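PDB 2E7Z: acetylene hydratase Ahy, which catalyses the hydration of acetylene to acetaldehyde, using a tungsten ion held by two molybdopterin guanine dinucleotides together with a [4Fe-4S] cluster. Local coordinates for residues 118-123 with 338-343; 332-337 with 466-471; 612-617 with 676-681; 671-676 with 693-698. One frame throughout, in Å; residues are numbered along the deposited sequence.

Contact 1: residues 118-123 with 338-343; sequences TLRRFM and QMHEAL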
# COMPACT_ATOMS: atom_id res chain seq x y z
N THR A 118 -4.35 -15.04 11.28
CA THR A 118 -4.66 -16.41 10.96
C THR A 118 -4.43 -16.77 9.48
O THR A 118 -4.31 -17.95 9.17
CB THR A 118 -6.09 -16.81 11.38
OG1 THR A 118 -7.06 -16.01 10.70
CG2 THR A 118 -6.26 -16.66 12.89
N LEU A 119 -4.34 -15.77 8.60
CA LEU A 119 -4.05 -16.08 7.22
C LEU A 119 -2.63 -16.59 7.05
O LEU A 119 -2.43 -17.65 6.48
CB LEU A 119 -4.37 -14.86 6.32
CG LEU A 119 -4.19 -15.05 4.81
CD1 LEU A 119 -2.73 -14.91 4.30
CD2 LEU A 119 -4.86 -16.32 4.26
N ARG A 120 -1.65 -15.86 7.56
CA ARG A 120 -0.28 -16.37 7.46
C ARG A 120 -0.11 -17.62 8.35
O ARG A 120 0.67 -18.50 8.03
CB ARG A 120 0.79 -15.34 7.82
CG ARG A 120 0.84 -14.18 6.84
CD ARG A 120 1.23 -14.55 5.41
NE ARG A 120 2.60 -15.05 5.19
CZ ARG A 120 3.64 -14.25 4.95
NH1 ARG A 120 3.53 -12.92 5.05
NH2 ARG A 120 4.82 -14.82 4.71
N ARG A 121 -0.88 -17.70 9.45
CA ARG A 121 -0.90 -18.91 10.27
C ARG A 121 -1.21 -20.13 9.41
O ARG A 121 -0.49 -21.14 9.41
CB ARG A 121 -1.87 -18.74 11.42
CG ARG A 121 -1.91 -19.87 12.45
CD ARG A 121 -2.96 -19.50 13.48
NE ARG A 121 -3.03 -20.45 14.60
CZ ARG A 121 -2.36 -20.31 15.75
NH1 ARG A 121 -1.54 -19.27 15.95
NH2 ARG A 121 -2.49 -21.23 16.72
N PHE A 122 -2.30 -20.04 8.66
CA PHE A 122 -2.69 -21.10 7.74
C PHE A 122 -1.61 -21.41 6.71
O PHE A 122 -1.25 -22.58 6.52
CB PHE A 122 -4.00 -20.68 7.04
CG PHE A 122 -4.41 -21.58 5.91
CD1 PHE A 122 -4.98 -22.82 6.17
CD2 PHE A 122 -4.26 -21.18 4.59
CE1 PHE A 122 -5.33 -23.67 5.15
CE2 PHE A 122 -4.65 -22.02 3.54
CZ PHE A 122 -5.18 -23.27 3.83
N MET A 123 -1.08 -20.37 6.06
CA MET A 123 -0.06 -20.61 5.05
C MET A 123 1.19 -21.25 5.67
O MET A 123 1.78 -22.13 5.05
CB MET A 123 0.34 -19.31 4.36
CG MET A 123 -0.82 -18.73 3.53
SD MET A 123 -0.25 -17.27 2.59
CE MET A 123 0.73 -18.08 1.29
N GLN A 338 0.54 -15.36 13.61
CA GLN A 338 0.96 -15.81 12.27
C GLN A 338 1.91 -17.03 12.26
O GLN A 338 2.02 -17.69 11.24
CB GLN A 338 1.61 -14.66 11.50
CG GLN A 338 0.62 -13.56 11.17
CD GLN A 338 1.24 -12.39 10.44
OE1 GLN A 338 2.40 -12.04 10.72
NE2 GLN A 338 0.48 -11.73 9.53
N MET A 339 2.61 -17.31 13.38
CA MET A 339 3.43 -18.54 13.51
C MET A 339 4.41 -18.66 12.38
O MET A 339 4.58 -19.75 11.81
CB MET A 339 2.52 -19.77 13.55
CG MET A 339 1.81 -19.89 14.85
SD MET A 339 0.76 -21.38 14.95
CE MET A 339 1.92 -22.71 14.57
N HIS A 340 5.12 -17.57 12.08
CA HIS A 340 6.25 -17.64 11.15
C HIS A 340 7.33 -18.64 11.55
O HIS A 340 7.97 -19.23 10.68
CB HIS A 340 6.88 -16.26 10.97
CG HIS A 340 5.93 -15.27 10.39
ND1 HIS A 340 5.52 -15.31 9.08
CD2 HIS A 340 5.29 -14.22 10.96
CE1 HIS A 340 4.67 -14.31 8.86
NE2 HIS A 340 4.52 -13.63 9.98
N GLU A 341 7.49 -18.86 12.84
CA GLU A 341 8.54 -19.81 13.20
C GLU A 341 8.20 -21.22 12.76
O GLU A 341 9.13 -21.99 12.46
CB GLU A 341 8.94 -19.73 14.68
CG GLU A 341 10.15 -20.58 15.00
CD GLU A 341 11.45 -20.02 14.46
OE1 GLU A 341 11.83 -18.91 14.87
OE2 GLU A 341 12.13 -20.71 13.66
N ALA A 342 6.92 -21.55 12.64
CA ALA A 342 6.50 -22.86 12.20
C ALA A 342 6.83 -23.20 10.77
O ALA A 342 6.92 -24.38 10.44
CB ALA A 342 5.01 -23.06 12.44
N LEU A 343 6.97 -22.19 9.90
CA LEU A 343 7.30 -22.46 8.51
C LEU A 343 8.77 -22.91 8.42
O LEU A 343 9.67 -22.18 8.84
CB LEU A 343 7.14 -21.22 7.68
CG LEU A 343 7.36 -21.33 6.17
CD1 LEU A 343 6.34 -22.26 5.54
CD2 LEU A 343 7.28 -19.96 5.56
O HOH W 1 -2.04 -13.02 8.47
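Arg121, on helix 118-126, and Gln338, at the junction between helix 334-337 and the loop that follows, bring their CA atoms within 4.1 Å, and the backbones meet through a CA-H...O contact from Arg121 CA to Gln338 O of 3.3 Å. Met339 then takes a positive phi (55°), which turns the chain into the 3-10 segment 340-342. Arg121 runs out fully extended, CG anti to the backbone N (chi1 -174°), and its guanidinium receives the sulfur of Met339 over one face, toward the rim, with SD 3.3 Å from NH1. A thioether suits this place because it is soft and polarisable beside a cation. Arg120, bent at chi2 and chi3, lays CB and CG against Gln338, CG to NE2 being 3.7 Å. Its guanidinium is met over the centre of one face by CE1 of His340, the two planes nearly perpendicular. The imidazole NE2 donates to Gln338 OE1 at 2.8 Å from above the carbonyl plane, while a water accepts from both Gln338 NE2 and Arg120 N. Arg120 spends its charged end on the carbonyls of Ala386 and Phe387, and Arg121 NE bonds to His507 O. The contact lies in the molybdopterin oxidoreductase region, the Gln338 side chain about 7 Å from that of cofactor-binding Glu109. Leu119 and Phe122 pack on helix 491-501, and Leu119 and Met123 touch Trp131 of strand 131-132.

Contact 2: residues 332-337 with 466-471; sequences VPISKI and QPNWEG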
# COMPACT_ATOMS: atom_id res chain seq x y z
N VAL A 332 -2.47 -9.51 21.95
CA VAL A 332 -1.63 -10.60 21.44
C VAL A 332 -1.13 -10.20 20.06
O VAL A 332 -1.93 -9.90 19.19
CB VAL A 332 -2.41 -11.92 21.35
CG1 VAL A 332 -1.52 -13.01 20.77
CG2 VAL A 332 -2.92 -12.32 22.73
N PRO A 333 0.19 -10.14 19.85
CA PRO A 333 0.68 -9.68 18.53
C PRO A 333 0.16 -10.52 17.36
O PRO A 333 0.16 -11.76 17.40
CB PRO A 333 2.22 -9.76 18.66
CG PRO A 333 2.43 -9.60 20.12
CD PRO A 333 1.30 -10.40 20.77
N ILE A 334 -0.24 -9.83 16.30
CA ILE A 334 -0.60 -10.51 15.05
C ILE A 334 0.60 -11.37 14.61
O ILE A 334 0.43 -12.49 14.12
CB ILE A 334 -0.95 -9.47 14.00
CG1 ILE A 334 -2.33 -8.86 14.32
CG2 ILE A 334 -0.92 -10.06 12.59
CD1 ILE A 334 -2.71 -7.65 13.45
N SER A 335 1.82 -10.84 14.79
CA SER A 335 3.00 -11.57 14.38
C SER A 335 3.09 -12.93 15.05
O SER A 335 3.55 -13.87 14.41
CB SER A 335 4.28 -10.80 14.77
OG SER A 335 4.31 -9.53 14.12
N LYS A 336 2.67 -13.02 16.31
CA LYS A 336 2.76 -14.28 17.04
C LYS A 336 1.68 -15.25 16.56
O LYS A 336 1.92 -16.44 16.39
CB LYS A 336 2.63 -14.01 18.53
CG LYS A 336 3.73 -13.09 19.06
CD LYS A 336 3.88 -13.21 20.56
CE LYS A 336 5.33 -12.99 20.97
NZ LYS A 336 6.24 -13.93 20.28
N ILE A 337 0.48 -14.72 16.28
CA ILE A 337 -0.63 -15.53 15.74
C ILE A 337 -0.23 -16.11 14.38
O ILE A 337 -0.58 -17.24 14.06
CB ILE A 337 -1.97 -14.71 15.69
CG1 ILE A 337 -2.37 -14.40 17.14
CG2 ILE A 337 -3.07 -15.50 14.97
CD1 ILE A 337 -3.49 -13.38 17.28
N GLN A 466 -8.58 -2.90 16.13
CA GLN A 466 -7.35 -2.46 15.47
C GLN A 466 -6.19 -2.50 16.46
O GLN A 466 -6.42 -2.61 17.66
CB GLN A 466 -7.53 -1.03 14.96
CG GLN A 466 -8.56 -0.98 13.84
CD GLN A 466 -8.54 0.33 13.08
OE1 GLN A 466 -8.46 1.39 13.69
NE2 GLN A 466 -8.64 0.26 11.74
N PRO A 467 -4.94 -2.35 15.98
CA PRO A 467 -4.55 -2.12 14.58
C PRO A 467 -4.37 -3.39 13.76
O PRO A 467 -3.93 -4.41 14.30
CB PRO A 467 -3.21 -1.39 14.72
CG PRO A 467 -2.60 -2.00 15.98
CD PRO A 467 -3.79 -2.26 16.91
N ASN A 468 -4.71 -3.33 12.47
CA ASN A 468 -4.50 -4.45 11.57
C ASN A 468 -3.34 -4.33 10.60
O ASN A 468 -3.12 -5.21 9.76
CB ASN A 468 -5.81 -4.78 10.92
CG ASN A 468 -6.80 -5.29 11.95
OD1 ASN A 468 -7.79 -4.64 12.28
ND2 ASN A 468 -6.46 -6.44 12.54
N TRP A 469 -2.59 -3.24 10.78
CA TRP A 469 -1.22 -3.17 10.31
C TRP A 469 -0.39 -3.11 11.57
O TRP A 469 -0.43 -2.12 12.31
CB TRP A 469 -0.99 -1.92 9.46
CG TRP A 469 -1.48 -2.01 8.03
CD1 TRP A 469 -1.68 -3.14 7.29
CD2 TRP A 469 -1.76 -0.91 7.16
NE1 TRP A 469 -2.08 -2.80 6.01
CE2 TRP A 469 -2.15 -1.44 5.92
CE3 TRP A 469 -1.76 0.49 7.33
CZ2 TRP A 469 -2.51 -0.63 4.85
CZ3 TRP A 469 -2.13 1.28 6.27
CH2 TRP A 469 -2.49 0.73 5.04
N GLU A 470 0.33 -4.20 11.84
CA GLU A 470 1.07 -4.30 13.09
C GLU A 470 2.24 -3.36 13.09
O GLU A 470 3.11 -3.41 12.21
CB GLU A 470 1.48 -5.75 13.33
CG GLU A 470 2.24 -5.95 14.64
CD GLU A 470 1.78 -7.17 15.44
OE1 GLU A 470 0.70 -7.10 16.06
OE2 GLU A 470 2.50 -8.19 15.48
N GLY A 471 2.23 -2.47 14.08
CA GLY A 471 3.19 -1.36 14.10
C GLY A 471 2.46 -0.09 14.50
O GLY A 471 2.96 0.72 15.28
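Two donors from one residue grip Glu470 OE2: the backbone N of Ser335 at 2.8 Å and the hydroxyl OG of Ser335 at 2.6 Å. They come from different directions, the N-H from above the carboxylate plane and the hydroxyl on the anti side, closer to that plane. The other oxygen, OE1, takes the N-H of Ile334 at 2.9 Å on its syn side, with an angle of 144° at the hydrogen. Both carboxylate oxygens are therefore bound to the first turn of helix 334-337, where backbone N-H groups have no preceding carbonyls to serve them. Pro333, at the N-cap position, has no side-chain acceptor to cap the turn, and Glu470 from the other loop supplies it. Glutamate has the length to do so: its CG stands anti to the backbone N (chi1 -179°), and a bend at chi2 turns the carboxylate onto the helix end. Ser335 OG also accepts from the backbone N of His382. Ile334 supplies the apolar part. Its side chain slides past that of Glu470 in the opposite direction, and CD1 reaches 3.6 Å from Pro467 O, on the residue that follows a cis peptide bond. Arg520 NH1 bonds to Val332 O and adds a long, weak ion pair to Glu470 OE1. The loop 466-471, after strand 452-455, carries Trp469, whose side chain touches the active-site Asp10, so the carboxylate ties helix 334-337 to a loop near the active site. Facing three donors and a helix N-terminus, this buried carboxylate is probably stabilised as the anion.

Contact 3: residues 612-617 with 676-681; sequences YHQPGI and WCPEQE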
# COMPACT_ATOMS: atom_id res chain seq x y z
N TYR A 612 -15.68 0.70 -6.29
CA TYR A 612 -16.84 1.62 -6.36
C TYR A 612 -17.13 2.12 -7.77
O TYR A 612 -17.81 3.15 -7.95
CB TYR A 612 -16.81 2.80 -5.34
CG TYR A 612 -16.19 2.41 -4.03
CD1 TYR A 612 -16.46 1.16 -3.46
CD2 TYR A 612 -15.29 3.27 -3.40
CE1 TYR A 612 -15.83 0.78 -2.26
CE2 TYR A 612 -14.67 2.91 -2.23
CZ TYR A 612 -14.92 1.65 -1.67
OH TYR A 612 -14.25 1.28 -0.51
N HIS A 613 -16.65 1.38 -8.78
CA HIS A 613 -17.05 1.69 -10.17
C HIS A 613 -18.41 1.10 -10.58
O HIS A 613 -18.87 1.33 -11.70
CB HIS A 613 -15.94 1.25 -11.15
CG HIS A 613 -14.63 1.92 -10.93
ND1 HIS A 613 -14.51 3.30 -10.82
CD2 HIS A 613 -13.37 1.43 -10.85
CE1 HIS A 613 -13.24 3.61 -10.64
NE2 HIS A 613 -12.52 2.50 -10.68
N GLN A 614 -19.04 0.30 -9.70
CA GLN A 614 -20.38 -0.24 -9.98
C GLN A 614 -21.35 0.93 -10.26
O GLN A 614 -21.16 2.01 -9.68
CB GLN A 614 -20.86 -1.07 -8.79
CG GLN A 614 -20.30 -2.48 -8.77
CD GLN A 614 -18.83 -2.52 -8.31
OE1 GLN A 614 -18.35 -1.64 -7.56
NE2 GLN A 614 -18.11 -3.55 -8.75
N PRO A 615 -22.36 0.74 -11.16
CA PRO A 615 -23.31 1.81 -11.42
C PRO A 615 -23.87 2.39 -10.12
O PRO A 615 -24.35 1.65 -9.26
CB PRO A 615 -24.41 1.11 -12.23
CG PRO A 615 -23.68 0.07 -13.01
CD PRO A 615 -22.61 -0.43 -12.01
N GLY A 616 -23.80 3.71 -9.99
CA GLY A 616 -24.34 4.38 -8.81
C GLY A 616 -23.80 5.77 -8.68
O GLY A 616 -23.06 6.27 -9.55
N ILE A 617 -24.16 6.41 -7.56
CA ILE A 617 -23.78 7.79 -7.29
C ILE A 617 -22.28 8.04 -7.35
O ILE A 617 -21.84 9.04 -7.92
CB ILE A 617 -24.42 8.31 -5.94
CG1 ILE A 617 -24.16 9.81 -5.73
CG2 ILE A 617 -24.01 7.44 -4.75
CD1 ILE A 617 -25.09 10.47 -4.71
N TRP A 676 -12.06 0.23 -14.40
CA TRP A 676 -12.70 -0.80 -15.20
C TRP A 676 -14.20 -0.50 -15.20
O TRP A 676 -14.62 0.47 -14.57
CB TRP A 676 -12.38 -2.22 -14.69
CG TRP A 676 -12.87 -2.53 -13.29
CD1 TRP A 676 -12.40 -2.01 -12.11
CD2 TRP A 676 -13.88 -3.48 -12.94
NE1 TRP A 676 -13.06 -2.58 -11.04
CE2 TRP A 676 -13.99 -3.46 -11.52
CE3 TRP A 676 -14.74 -4.31 -13.69
CZ2 TRP A 676 -14.91 -4.27 -10.83
CZ3 TRP A 676 -15.65 -5.13 -13.00
CH2 TRP A 676 -15.74 -5.08 -11.58
N CYS A 677 -14.98 -1.34 -15.86
CA CYS A 677 -16.37 -1.01 -16.21
C CYS A 677 -17.30 -2.15 -15.79
O CYS A 677 -17.63 -3.01 -16.61
CB CYS A 677 -16.44 -0.81 -17.73
SG CYS A 677 -15.10 0.24 -18.44
N PRO A 678 -17.72 -2.17 -14.51
CA PRO A 678 -18.54 -3.25 -13.96
C PRO A 678 -19.89 -3.45 -14.63
O PRO A 678 -20.51 -4.50 -14.46
CB PRO A 678 -18.72 -2.84 -12.49
CG PRO A 678 -17.56 -1.96 -12.19
CD PRO A 678 -17.34 -1.20 -13.47
N GLU A 679 -20.34 -2.44 -15.39
CA GLU A 679 -21.59 -2.52 -16.12
C GLU A 679 -21.47 -3.43 -17.34
O GLU A 679 -22.46 -3.90 -17.87
CB GLU A 679 -22.05 -1.11 -16.54
CG GLU A 679 -21.18 -0.46 -17.62
CD GLU A 679 -20.02 0.38 -17.08
OE1 GLU A 679 -19.53 1.27 -17.81
OE2 GLU A 679 -19.58 0.15 -15.94
N GLN A 680 -20.24 -3.73 -17.76
CA GLN A 680 -20.04 -4.55 -18.97
C GLN A 680 -20.15 -6.02 -18.65
O GLN A 680 -20.00 -6.42 -17.48
CB GLN A 680 -18.67 -4.27 -19.58
CG GLN A 680 -18.49 -2.85 -20.10
CD GLN A 680 -17.13 -2.63 -20.68
OE1 GLN A 680 -16.31 -3.54 -20.74
NE2 GLN A 680 -16.86 -1.42 -21.10
N GLU A 681 -20.37 -6.84 -19.67
CA GLU A 681 -20.25 -8.29 -19.51
C GLU A 681 -18.78 -8.61 -19.18
O GLU A 681 -17.86 -7.91 -19.62
CB GLU A 681 -20.73 -9.04 -20.76
CG GLU A 681 -22.20 -8.79 -21.08
CD GLU A 681 -23.12 -9.18 -19.93
OE1 GLU A 681 -23.03 -10.34 -19.45
OE2 GLU A 681 -23.93 -8.33 -19.50
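Neither segment is a regular helix or strand: the loop 612-617 runs beside a type I beta turn from Cys677 to Gln680, with the CA atoms of Gln614 and Pro678 5.3 Å apart. Both loops belong to the molybdopterin dinucleotide-binding domain, and they meet by van der Waals packing and one aromatic pair. The imidazole of His613 points its edge at the face of the five-membered ring of Trp676, an offset edge-to-face pair with centroids 5.6 Å apart and planes at 88°; His613 CD2 comes to 3.8 Å from Trp676 CD1. The indole stands with CG between its backbone N and carbonyl carbon (chi1 62°), which carries the ring toward His613 and Gln614, and CG of Pro678 covers one of its faces near the rim. Pro678, well suited to the second place of such a turn, also packs against His613 and Gln614: its CD lies 3.4 Å from His613 O, and its CG 3.8 Å from Gln614 NE2. The Gln614 chain bends at chi2, so that its side chain crosses Pro678 at about a right angle, with NE2 obliquely placed to the indole. Farther along, Pro615 CG rests 4.1 Å from Glu679 CB. Trp676 NE1 donates to Ser610 O, in the cofactor-binding run after strand 596-600. Arg619 of helix 617-621 makes a salt bridge with Glu679 and bonds to His613 O, fastening the turn, which follows strand 668-671, to that helix.

Contact 4: residues 671-676 with 693-698; sequences IPHGRW and LHNDAM. With MGD (2-amino-5,6-dimercapto-7-methyl-3,7,8a,9-tetrahydro-8-oxa-1,3,9,10-tetraaza-anthracen-4-one guanosine dinucleotide), chain E.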
# COMPACT_ATOMS: atom_id res chain seq x y z
N ILE A 671 -2.34 9.01 -16.24
CA ILE A 671 -3.29 7.91 -16.43
C ILE A 671 -3.80 7.46 -15.05
O ILE A 671 -3.08 7.54 -14.07
CB ILE A 671 -2.68 6.72 -17.23
CG1 ILE A 671 -1.63 5.96 -16.41
CG2 ILE A 671 -2.04 7.24 -18.54
CD1 ILE A 671 -0.96 4.82 -17.16
N PRO A 672 -5.06 7.01 -14.98
CA PRO A 672 -5.63 6.62 -13.69
C PRO A 672 -5.24 5.19 -13.34
O PRO A 672 -4.93 4.40 -14.23
CB PRO A 672 -7.13 6.67 -13.95
CG PRO A 672 -7.24 6.22 -15.39
CD PRO A 672 -6.02 6.81 -16.08
N HIS A 673 -5.27 4.85 -12.05
CA HIS A 673 -5.18 3.46 -11.66
C HIS A 673 -6.53 2.93 -11.26
O HIS A 673 -7.29 3.59 -10.55
CB HIS A 673 -4.27 3.30 -10.46
CG HIS A 673 -4.35 1.94 -9.82
ND1 HIS A 673 -3.95 0.80 -10.47
CD2 HIS A 673 -4.79 1.55 -8.60
CE1 HIS A 673 -4.14 -0.24 -9.68
NE2 HIS A 673 -4.65 0.19 -8.53
N GLY A 674 -6.82 1.69 -11.67
CA GLY A 674 -7.93 0.96 -11.09
C GLY A 674 -9.20 1.04 -11.90
O GLY A 674 -10.22 0.56 -11.46
N ARG A 675 -9.13 1.64 -13.09
CA ARG A 675 -10.34 1.84 -13.87
C ARG A 675 -10.80 0.59 -14.61
O ARG A 675 -10.02 -0.03 -15.33
CB ARG A 675 -10.13 3.00 -14.85
CG ARG A 675 -10.21 4.34 -14.19
CD ARG A 675 -11.71 4.64 -14.03
NE ARG A 675 -11.94 5.84 -13.30
CZ ARG A 675 -13.12 6.42 -13.15
NH1 ARG A 675 -14.21 5.92 -13.74
NH2 ARG A 675 -13.18 7.52 -12.44
N TRP A 676 -12.06 0.23 -14.40
CA TRP A 676 -12.70 -0.80 -15.20
C TRP A 676 -14.20 -0.50 -15.20
O TRP A 676 -14.62 0.47 -14.57
CB TRP A 676 -12.38 -2.22 -14.69
CG TRP A 676 -12.87 -2.53 -13.29
CD1 TRP A 676 -12.40 -2.01 -12.11
CD2 TRP A 676 -13.88 -3.48 -12.94
NE1 TRP A 676 -13.06 -2.58 -11.04
CE2 TRP A 676 -13.99 -3.46 -11.52
CE3 TRP A 676 -14.74 -4.31 -13.69
CZ2 TRP A 676 -14.91 -4.27 -10.83
CZ3 TRP A 676 -15.65 -5.13 -13.00
CH2 TRP A 676 -15.74 -5.08 -11.58
N LEU A 693 -8.27 -2.84 -21.05
CA LEU A 693 -8.33 -1.62 -21.86
C LEU A 693 -8.04 -0.36 -21.06
O LEU A 693 -7.52 0.61 -21.60
CB LEU A 693 -9.72 -1.49 -22.51
CG LEU A 693 -10.00 -2.44 -23.68
CD1 LEU A 693 -11.45 -2.25 -24.14
CD2 LEU A 693 -9.03 -2.21 -24.84
N HIS A 694 -8.37 -0.34 -19.77
CA HIS A 694 -8.34 0.93 -19.03
C HIS A 694 -7.47 0.97 -17.77
O HIS A 694 -7.43 2.04 -17.15
CB HIS A 694 -9.76 1.38 -18.66
CG HIS A 694 -10.70 1.38 -19.81
ND1 HIS A 694 -10.57 2.24 -20.88
CD2 HIS A 694 -11.81 0.64 -20.06
CE1 HIS A 694 -11.55 2.02 -21.74
NE2 HIS A 694 -12.32 1.06 -21.26
N ASN A 695 -6.80 -0.14 -17.40
CA ASN A 695 -6.00 -0.11 -16.18
C ASN A 695 -4.56 0.25 -16.47
O ASN A 695 -3.99 -0.22 -17.48
CB ASN A 695 -6.03 -1.47 -15.47
CG ASN A 695 -5.46 -1.38 -14.08
OD1 ASN A 695 -4.55 -2.17 -13.69
ND2 ASN A 695 -5.94 -0.44 -13.33
N ASP A 696 -3.96 1.02 -15.56
CA ASP A 696 -2.56 1.44 -15.72
C ASP A 696 -1.57 0.27 -15.82
O ASP A 696 -0.55 0.38 -16.50
CB ASP A 696 -2.12 2.42 -14.62
CG ASP A 696 -2.19 1.84 -13.22
OD1 ASP A 696 -3.10 1.04 -12.94
OD2 ASP A 696 -1.33 2.21 -12.38
N ALA A 697 -1.86 -0.85 -15.16
CA ALA A 697 -0.89 -1.96 -15.16
C ALA A 697 -0.67 -2.54 -16.55
O ALA A 697 0.31 -3.26 -16.78
CB ALA A 697 -1.30 -3.02 -14.16
N MET A 698 -1.58 -2.22 -17.50
CA MET A 698 -1.36 -2.61 -18.89
C MET A 698 -0.08 -2.01 -19.50
O MET A 698 0.43 -2.52 -20.49
CB MET A 698 -2.56 -2.23 -19.77
CG MET A 698 -3.84 -3.07 -19.54
SD MET A 698 -3.55 -4.84 -19.82
CE MET A 698 -3.13 -4.82 -21.57
PB MGD E . -7.76 -3.21 -5.41
O1B MGD E . -6.68 -3.74 -6.32
O2B MGD E . -8.77 -2.26 -5.94
O3B MGD E . -7.13 -2.49 -4.12
O3A MGD E . -4.71 -2.49 -3.46
PA MGD E . -6.15 -3.02 -2.97
O1A MGD E . -6.61 -2.32 -1.73
O2A MGD E . -6.06 -4.52 -2.99
O5' MGD E . -8.51 -4.50 -4.82
C5' MGD E . -9.28 -4.37 -3.64
C4' MGD E . -10.40 -5.39 -3.75
O4' MGD E . -11.02 -5.49 -2.46
C3' MGD E . -11.54 -4.94 -4.66
O3' MGD E . -11.76 -5.94 -5.67
C2' MGD E . -12.78 -4.76 -3.76
O2' MGD E . -14.05 -5.12 -4.34
C1' MGD E . -12.44 -5.69 -2.62
N9 MGD E . -13.01 -5.36 -1.31
C8 MGD E . -13.16 -4.13 -0.76
N7 MGD E . -13.62 -4.22 0.50
C5 MGD E . -13.69 -5.54 0.79
C6 MGD E . -14.08 -6.35 1.93
O6 MGD E . -14.46 -5.83 3.00
N1 MGD E . -13.98 -7.68 1.77
C2 MGD E . -13.64 -8.30 0.65
N2 MGD E . -13.58 -9.66 0.63
N3 MGD E . -13.28 -7.62 -0.44
C4 MGD E . -13.29 -6.27 -0.40
C10 MGD E . -4.33 -1.16 -3.11
C11 MGD E . -2.84 -1.05 -3.36
O11 MGD E . -2.68 -1.15 -4.78
C12 MGD E . -2.32 0.27 -2.85
S12 MGD E . -2.65 0.69 -1.22
C13 MGD E . -1.57 1.06 -3.62
S13 MGD E . -1.07 2.61 -3.12
C14 MGD E . -1.12 0.67 -5.00
N15 MGD E . -1.78 1.44 -6.04
C16 MGD E . -1.48 1.03 -7.30
C17 MGD E . -1.42 1.93 -8.47
O17 MGD E . -1.63 3.15 -8.34
N18 MGD E . -1.12 1.38 -9.66
C19 MGD E . -0.87 0.06 -9.84
N19 MGD E . -0.58 -0.43 -11.06
N20 MGD E . -0.93 -0.81 -8.82
C21 MGD E . -1.21 -0.39 -7.58
N22 MGD E . -1.24 -1.27 -6.57
C23 MGD E . -1.36 -0.84 -5.20
O HOH W 2 -6.83 2.80 -14.60
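His673 stands with CG anti to its backbone N (chi1 168°), while Asp696 holds CG between its backbone N and carbonyl carbon (chi1 62°), and these choices bring ring and carboxylate together beside the pterin. His673 ND1 donates to Asp696 OD1 at 2.6 Å in a nearly straight bond. The acceptor lies in the ring plane, and the nitrogen meets OD1 on its syn side, although ring and carboxylate planes are 69° apart. The other oxygen, OD2, accepts from the pterin nitrogens N18 and N19 of the dinucleotide, at 2.9 and 3.0 Å. A carboxylate suits this place because it can serve the N-H and the amino group of the pterin with one oxygen and hold the histidine with the other. The imidazole lies over the pterin, with C17 of the cofactor above the ring centre; the bond to Asp696 should limit rotation of the ring and keep its face against the pterin. Both residues belong to the dinucleotide-binding domain of the molybdopterin oxidoreductase family, where the loop after strand 668-671 and the 3-10 segment following helix 691-694 converge on the cofactor. Gly674 has a positive phi that is easy for a residue without a side chain. A water donates to His694 O and accepts from Arg675 N, bridging the segments. Further along, His694 CB covers Arg675 O (3.6 Å), a buried carbonyl with no polar partner in the model, while the Arg675 guanidinium turns away to a salt bridge with Glu604.

In the fold
The four contacts form two pairs. Contacts 1 and 2, with centres 13 Å apart, alternate along the chain and are joined where Arg121 NH1 probably donates to Ile337 O at 2.9 Å. Contacts 3 and 4 also alternate, share Trp676 and have centres 14 Å apart. The pairs are separated by 33 to 36 Å between centres and lie in different parts of the protein, the molybdopterin oxidoreductase region and the dinucleotide-binding domain. Contact 4 touches the cofactor directly, the His673 side chain being about 8 Å from the tungsten; in contact 3, the Gln614 side chain comes within about 6 Å of a dinucleotide. In contact 2 the Asn468 side chain is about 11 Å from one, and in contact 1 that of Arg120 about 11 Å from the side chain of cofactor-binding Tyr420.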